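PDB 4OPC: digeranylgeranylglycerophospholipid reductase from Sulfolobus acidocaldarius, which reduces the double bonds of geranylgeranyl chains in archaeal membrane lipid precursors, using FAD, to give saturated archaeols. Local coordinates for residues D201-F206 and Y219-K224; K73-K78 and N91-E96. All coordinates share one frame; numbering follows the deposited sequence.

Contact 1. Residues D201-F206 and Y219-K224; sequences DYLRIF and YFPKGK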
loop_
_atom_site.group_PDB
_atom_site.type_symbol
_atom_site.label_atom_id
_atom_site.label_comp_id
_atom_site.label_asym_id
_atom_site.label_seq_id
_atom_site.Cartn_x
_atom_site.Cartn_y
_atom_site.Cartn_z
ATOM N N ASP A 201 20.608 -10.980 3.507
ATOM C CA ASP A 201 20.295 -9.800 2.703
ATOM C C ASP A 201 19.163 -10.035 1.696
ATOM O O ASP A 201 18.802 -9.134 0.941
ATOM C CB ASP A 201 21.548 -9.245 2.005
ATOM C CG ASP A 201 22.269 -10.284 1.149
ATOM O OD1 ASP A 201 22.184 -11.496 1.440
ATOM O OD2 ASP A 201 22.953 -9.867 0.189
ATOM N N TYR A 202 18.583 -11.231 1.710
ATOM C CA TYR A 202 17.452 -11.527 0.840
ATOM C C TYR A 202 16.172 -11.779 1.626
ATOM O O TYR A 202 16.159 -12.587 2.562
ATOM C CB TYR A 202 17.764 -12.728 -0.064
ATOM C CG TYR A 202 18.641 -12.355 -1.235
ATOM C CD1 TYR A 202 20.009 -12.172 -1.071
ATOM C CD2 TYR A 202 18.096 -12.152 -2.497
ATOM C CE1 TYR A 202 20.813 -11.810 -2.140
ATOM C CE2 TYR A 202 18.895 -11.790 -3.572
ATOM C CZ TYR A 202 20.247 -11.620 -3.384
ATOM O OH TYR A 202 21.035 -11.261 -4.450
ATOM N N LEU A 203 15.100 -11.092 1.241
ATOM C CA LEU A 203 13.773 -11.417 1.748
ATOM C C LEU A 203 13.324 -12.750 1.171
ATOM O O LEU A 203 13.751 -13.138 0.080
ATOM C CB LEU A 203 12.769 -10.359 1.317
ATOM C CG LEU A 203 13.121 -8.913 1.662
ATOM C CD1 LEU A 203 12.013 -8.012 1.160
ATOM C CD2 LEU A 203 13.348 -8.736 3.165
ATOM N N ARG A 204 12.464 -13.452 1.904
ATOM C CA ARG A 204 11.865 -14.679 1.391
ATOM C C ARG A 204 10.360 -14.532 1.338
ATOM O O ARG A 204 9.732 -14.117 2.305
ATOM C CB ARG A 204 12.231 -15.885 2.257
ATOM C CG ARG A 204 13.723 -16.070 2.465
ATOM C CD ARG A 204 14.001 -17.190 3.455
ATOM N NE ARG A 204 15.367 -17.112 3.957
ATOM C CZ ARG A 204 15.862 -17.897 4.908
ATOM N NH1 ARG A 204 15.100 -18.826 5.475
ATOM N NH2 ARG A 204 17.126 -17.752 5.293
ATOM N N ILE A 205 9.788 -14.885 0.192
ATOM C CA ILE A 205 8.344 -14.888 0.001
ATOM C C ILE A 205 7.951 -16.291 -0.436
ATOM O O ILE A 205 8.541 -16.843 -1.374
ATOM C CB ILE A 205 7.919 -13.862 -1.062
ATOM C CG1 ILE A 205 8.146 -12.451 -0.510
ATOM C CG2 ILE A 205 6.451 -14.053 -1.444
ATOM C CD1 ILE A 205 7.799 -11.341 -1.492
ATOM N N PHE A 206 6.976 -16.882 0.249
ATOM C CA PHE A 206 6.554 -18.250 -0.008
ATOM C C PHE A 206 5.124 -18.245 -0.502
ATOM O O PHE A 206 4.197 -17.903 0.240
ATOM C CB PHE A 206 6.636 -19.081 1.274
ATOM C CG PHE A 206 7.992 -19.090 1.927
ATOM C CD1 PHE A 206 8.930 -20.054 1.605
ATOM C CD2 PHE A 206 8.310 -18.151 2.895
ATOM C CE1 PHE A 206 10.171 -20.072 2.235
ATOM C CE2 PHE A 206 9.546 -18.169 3.516
ATOM C CZ PHE A 206 10.470 -19.121 3.183
ATOM N N TYR A 219 9.384 -14.206 5.172
ATOM C CA TYR A 219 10.457 -14.321 6.146
ATOM C C TYR A 219 11.433 -13.215 5.740
ATOM O O TYR A 219 12.201 -13.373 4.786
ATOM C CB TYR A 219 11.060 -15.733 6.040
ATOM C CG TYR A 219 12.209 -16.085 6.964
ATOM C CD1 TYR A 219 13.505 -15.676 6.677
ATOM C CD2 TYR A 219 12.007 -16.893 8.080
ATOM C CE1 TYR A 219 14.566 -16.034 7.489
ATOM C CE2 TYR A 219 13.069 -17.260 8.904
ATOM C CZ TYR A 219 14.344 -16.825 8.597
ATOM O OH TYR A 219 15.421 -17.168 9.385
ATOM N N PHE A 220 11.353 -12.081 6.438
ATOM C CA PHE A 220 12.108 -10.880 6.082
ATOM C C PHE A 220 13.191 -10.669 7.150
ATOM O O PHE A 220 12.882 -10.205 8.258
ATOM C CB PHE A 220 11.183 -9.647 6.071
ATOM C CG PHE A 220 10.222 -9.575 4.905
ATOM C CD1 PHE A 220 10.212 -10.514 3.883
ATOM C CD2 PHE A 220 9.328 -8.520 4.836
ATOM C CE1 PHE A 220 9.317 -10.397 2.822
ATOM C CE2 PHE A 220 8.443 -8.399 3.792
ATOM C CZ PHE A 220 8.435 -9.333 2.776
ATOM N N PRO A 221 14.460 -10.997 6.836
ATOM C CA PRO A 221 15.483 -10.852 7.883
ATOM C C PRO A 221 15.716 -9.395 8.269
ATOM O O PRO A 221 15.789 -8.508 7.407
ATOM C CB PRO A 221 16.744 -11.437 7.233
ATOM C CG PRO A 221 16.221 -12.362 6.133
ATOM C CD PRO A 221 14.998 -11.641 5.623
ATOM N N LYS A 222 15.823 -9.169 9.573
ATOM C CA LYS A 222 16.140 -7.856 10.126
ATOM C C LYS A 222 17.559 -7.825 10.699
ATOM O O LYS A 222 17.948 -6.867 11.376
ATOM C CB LYS A 222 15.129 -7.491 11.212
ATOM C CG LYS A 222 13.783 -7.017 10.672
ATOM C CD LYS A 222 12.836 -6.661 11.813
ATOM C CE LYS A 222 11.583 -5.953 11.320
ATOM N NZ LYS A 222 11.848 -4.533 10.939
ATOM N N GLY A 223 18.323 -8.874 10.413
ATOM C CA GLY A 223 19.681 -9.020 10.904
ATOM C C GLY A 223 20.105 -10.451 10.653
ATOM O O GLY A 223 19.402 -11.199 9.966
ATOM N N LYS A 224 21.244 -10.838 11.216
ATOM C CA LYS A 224 21.761 -12.185 11.040
ATOM C C LYS A 224 20.989 -13.191 11.888
ATOM O O LYS A 224 21.021 -14.393 11.617
ATOM C CB LYS A 224 23.244 -12.230 11.413
ATOM C CG LYS A 224 24.154 -11.435 10.487
ATOM C CD LYS A 224 24.602 -12.286 9.313
ATOM C CE LYS A 224 25.350 -13.521 9.787
ATOM N NZ LYS A 224 25.569 -14.501 8.684
#

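Contact 2. Residues K73-K78 and N91-E96; sequences KINGIK and NGEGFE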
loop_
_atom_site.group_PDB
_atom_site.type_symbol
_atom_site.label_atom_id
_atom_site.label_comp_id
_atom_site.label_asym_id
_atom_site.label_seq_id
_atom_site.Cartn_x
_atom_site.Cartn_y
_atom_site.Cartn_z
ATOM N N LYS A 73 20.193 -4.270 5.459
ATOM C CA LYS A 73 20.216 -3.924 4.042
ATOM C C LYS A 73 19.731 -5.095 3.192
ATOM O O LYS A 73 20.163 -6.228 3.384
ATOM C CB LYS A 73 21.628 -3.501 3.618
ATOM C CG LYS A 73 21.765 -3.156 2.144
ATOM C CD LYS A 73 20.875 -1.979 1.768
ATOM C CE LYS A 73 20.812 -1.792 0.262
ATOM N NZ LYS A 73 19.820 -0.752 -0.116
ATOM N N ILE A 74 18.835 -4.811 2.250
ATOM C CA ILE A 74 18.244 -5.838 1.392
ATOM C C ILE A 74 18.771 -5.741 -0.032
ATOM O O ILE A 74 18.816 -4.654 -0.610
ATOM C CB ILE A 74 16.711 -5.705 1.362
ATOM C CG1 ILE A 74 16.142 -5.849 2.772
ATOM C CG2 ILE A 74 16.085 -6.731 0.432
ATOM C CD1 ILE A 74 16.555 -7.140 3.464
ATOM N N ASN A 75 19.168 -6.880 -0.595
ATOM C CA ASN A 75 19.696 -6.919 -1.955
ATOM C C ASN A 75 18.796 -7.648 -2.943
ATOM O O ASN A 75 19.068 -7.664 -4.141
ATOM C CB ASN A 75 21.097 -7.526 -1.972
ATOM C CG ASN A 75 22.124 -6.609 -1.357
ATOM O OD1 ASN A 75 22.082 -5.397 -1.559
ATOM N ND2 ASN A 75 23.038 -7.177 -0.581
ATOM N N GLY A 76 17.718 -8.247 -2.446
ATOM C CA GLY A 76 16.784 -8.918 -3.328
ATOM C C GLY A 76 15.753 -9.762 -2.610
ATOM O O GLY A 76 15.642 -9.719 -1.385
ATOM N N ILE A 77 14.993 -10.519 -3.393
ATOM C CA ILE A 77 13.936 -11.375 -2.876
ATOM C C ILE A 77 14.067 -12.776 -3.457
ATOM O O ILE A 77 14.350 -12.942 -4.642
ATOM C CB ILE A 77 12.545 -10.826 -3.250
ATOM C CG1 ILE A 77 12.325 -9.453 -2.614
ATOM C CG2 ILE A 77 11.441 -11.791 -2.816
ATOM C CD1 ILE A 77 10.985 -8.834 -2.958
ATOM N N LYS A 78 13.889 -13.785 -2.610
ATOM C CA LYS A 78 13.788 -15.167 -3.064
ATOM C C LYS A 78 12.320 -15.564 -2.985
ATOM O O LYS A 78 11.721 -15.531 -1.909
ATOM C CB LYS A 78 14.634 -16.083 -2.177
ATOM C CG LYS A 78 16.125 -15.756 -2.144
ATOM C CD LYS A 78 16.877 -16.347 -3.308
ATOM C CE LYS A 78 18.373 -16.126 -3.144
ATOM N NZ LYS A 78 19.143 -16.737 -4.262
ATOM N N ASN A 91 16.650 -9.410 -7.944
ATOM C CA ASN A 91 17.555 -8.503 -7.250
ATOM C C ASN A 91 17.041 -7.072 -7.240
ATOM O O ASN A 91 16.387 -6.632 -8.183
ATOM C CB ASN A 91 18.950 -8.565 -7.871
ATOM C CG ASN A 91 19.603 -9.920 -7.696
ATOM O OD1 ASN A 91 19.673 -10.450 -6.589
ATOM N ND2 ASN A 91 20.075 -10.493 -8.793
ATOM N N GLY A 92 17.336 -6.357 -6.160
ATOM C CA GLY A 92 16.890 -4.985 -5.994
ATOM C C GLY A 92 17.227 -4.486 -4.602
ATOM O O GLY A 92 17.087 -5.217 -3.621
ATOM N N GLU A 93 17.670 -3.239 -4.506
ATOM C CA GLU A 93 18.120 -2.697 -3.232
ATOM C C GLU A 93 16.982 -2.125 -2.395
ATOM O O GLU A 93 16.104 -1.424 -2.902
ATOM C CB GLU A 93 19.226 -1.659 -3.452
ATOM C CG GLU A 93 20.496 -2.279 -4.030
ATOM C CD GLU A 93 21.655 -1.307 -4.161
ATOM O OE1 GLU A 93 21.480 -0.105 -3.873
ATOM O OE2 GLU A 93 22.750 -1.756 -4.559
ATOM N N GLY A 94 16.992 -2.447 -1.110
ATOM C CA GLY A 94 15.985 -1.927 -0.206
ATOM C C GLY A 94 16.420 -1.971 1.241
ATOM O O GLY A 94 17.570 -2.297 1.567
ATOM N N PHE A 95 15.493 -1.630 2.122
ATOM C CA PHE A 95 15.800 -1.509 3.531
ATOM C C PHE A 95 14.802 -2.307 4.335
ATOM O O PHE A 95 13.607 -2.305 4.025
ATOM C CB PHE A 95 15.693 -0.052 3.982
ATOM C CG PHE A 95 16.557 0.904 3.209
ATOM C CD1 PHE A 95 17.923 0.736 3.155
ATOM C CD2 PHE A 95 15.991 1.995 2.570
ATOM C CE1 PHE A 95 18.715 1.631 2.457
ATOM C CE2 PHE A 95 16.773 2.887 1.871
ATOM C CZ PHE A 95 18.138 2.706 1.815
ATOM N N GLU A 96 15.290 -3.001 5.356
ATOM C CA GLU A 96 14.427 -3.494 6.413
ATOM C C GLU A 96 14.523 -2.469 7.537
ATOM O O GLU A 96 15.577 -2.319 8.169
ATOM C CB GLU A 96 14.871 -4.886 6.881
ATOM C CG GLU A 96 13.942 -5.994 6.423
ATOM C CD GLU A 96 12.553 -5.846 6.983
ATOM O OE1 GLU A 96 11.602 -6.250 6.287
ATOM O OE2 GLU A 96 12.404 -5.339 8.113
#

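Contact 1. Residues D201-F206 and Y219-K224
Arg-204 and Tyr-219 face each other as an antiparallel hydrogen-bonded pair, and their side chains run alongside each other on the same face of the sheet. Arg-204 N gives a bond to Tyr-219 O, and Tyr-219 N returns one to Arg-204 O, both 2.9 Å. The arginine side chain can be followed outward over its neighbour. Its CB lies 3.6 Å from Tyr-219 O. CG is closest to the same carbonyl oxygen. CD and NE then pass over CD1 of the ring. At the tip, CZ lies 3.4 Å from Tyr-219 CE1. NH1 sits above the same ring face, offset toward the rim, and NH2 is also near CE1. The guanidinium lies over one face of the ring, the two planes only 15° apart. The chain is extended from CG to NE, which carries the flat group out along the ring. NH2 is bonded to the carbonyl of Glu-198, and the tyrosine hydroxyl to Asp-256, so both ends are held from outside the hairpin.

Leu-203 and Phe-220 meet on the other face of the sheet. Leu-203 CD1 makes a CH-pi contact 4.1 Å from the centroid of the Phe-220 ring, while Ile-205 CG1 meets the edge of that ring. In the hairpin of strands 202-206 and 216-221, the charged guanidinium is thus laid flat on an aromatic face and tied at NH2, which probably limits its rotation. The apolar face is the one turned to the ligands, where Phe-220 touches both the FAD cofactor and the bound lipid.

Contact 2. Residues K73-K78 and N91-E96
In Lys-73, a chi1 of 178° sets CG opposite the backbone N, and a bend at chi2 (61°) then turns the chain across to the partner strand. This brings NZ to Gly-94 O at 3.2 Å. NZ sits above the plane of that carbonyl, while Ile-74 N bonds to the same oxygen at 2.9 Å from the opposite face. One carbonyl thus accepts two donors. NZ also lies 3.5 Å from Glu-93 CB and 3.7 Å from Phe-95 CE1. The Glu-93 carboxylate is near but beyond salt-bridge range, with OE1 4.2 Å from NZ. With an alanine in place of Lys-73, Gly-94 O is likely to be left with Ile-74 N as its one donor across the strands, and the Glu-93 carboxylate with one positive charge fewer beside it.

Strands 70-80 and 87-97 form an antiparallel hairpin with a beta bulge. Ile-74 and Gly-94 are a hydrogen-bonded pair, and Gly-94 N bonds to Ile-74 O. The register then slips by one residue before Gly-76 pairs with Asn-91. At the slip, Gly-92 N makes a nearly straight bond to Asn-75 O (3.0 Å, N-H...O 175°). Gly-76 and Asn-91 come close there, with their CA atoms 4.0 Å apart. A CB on Gly-76 would lie tight against Asn-91 OD1, which is hydrogen-bonded to Tyr-202.

The side chain of Ile-74 lies on the face opposite Lys-73. Its CB packs over the Gly-94 carbonyl, and CD1 reaches Glu-96 CG at 4.1 Å. The carboxylate of Glu-96 leads away to a salt bridge with Lys-222. Phe-95 makes edge-to-face contacts with Phe-57 and Tyr-64, and its side chain also touches Lys-54 of helix 54-60.

Overall arrangement
Contacts 1 and 2 lie in two hairpins side by side in one mixed sheet, where strands 70-80 and 202-206 are neighbours. Their centres are about 9 Å apart. Asp-201 O and Asn-75 N lie 2.8 Å apart, a probable backbone hydrogen bond. Tyr-202 OH and Asn-91 OD1, at 2.7 Å, probably form a side-chain one. Toward the cofactor, Lys-222 of the 219-224 segment also forms a salt bridge with Asp-50, an FAD-binding residue. The side chain of Glu-96 comes within about 5 Å of the bound reduced FAD, and that of Phe-220 within about 4 Å. Ile-77 and Phe-220 both touch the bound lipid, one from each hairpin.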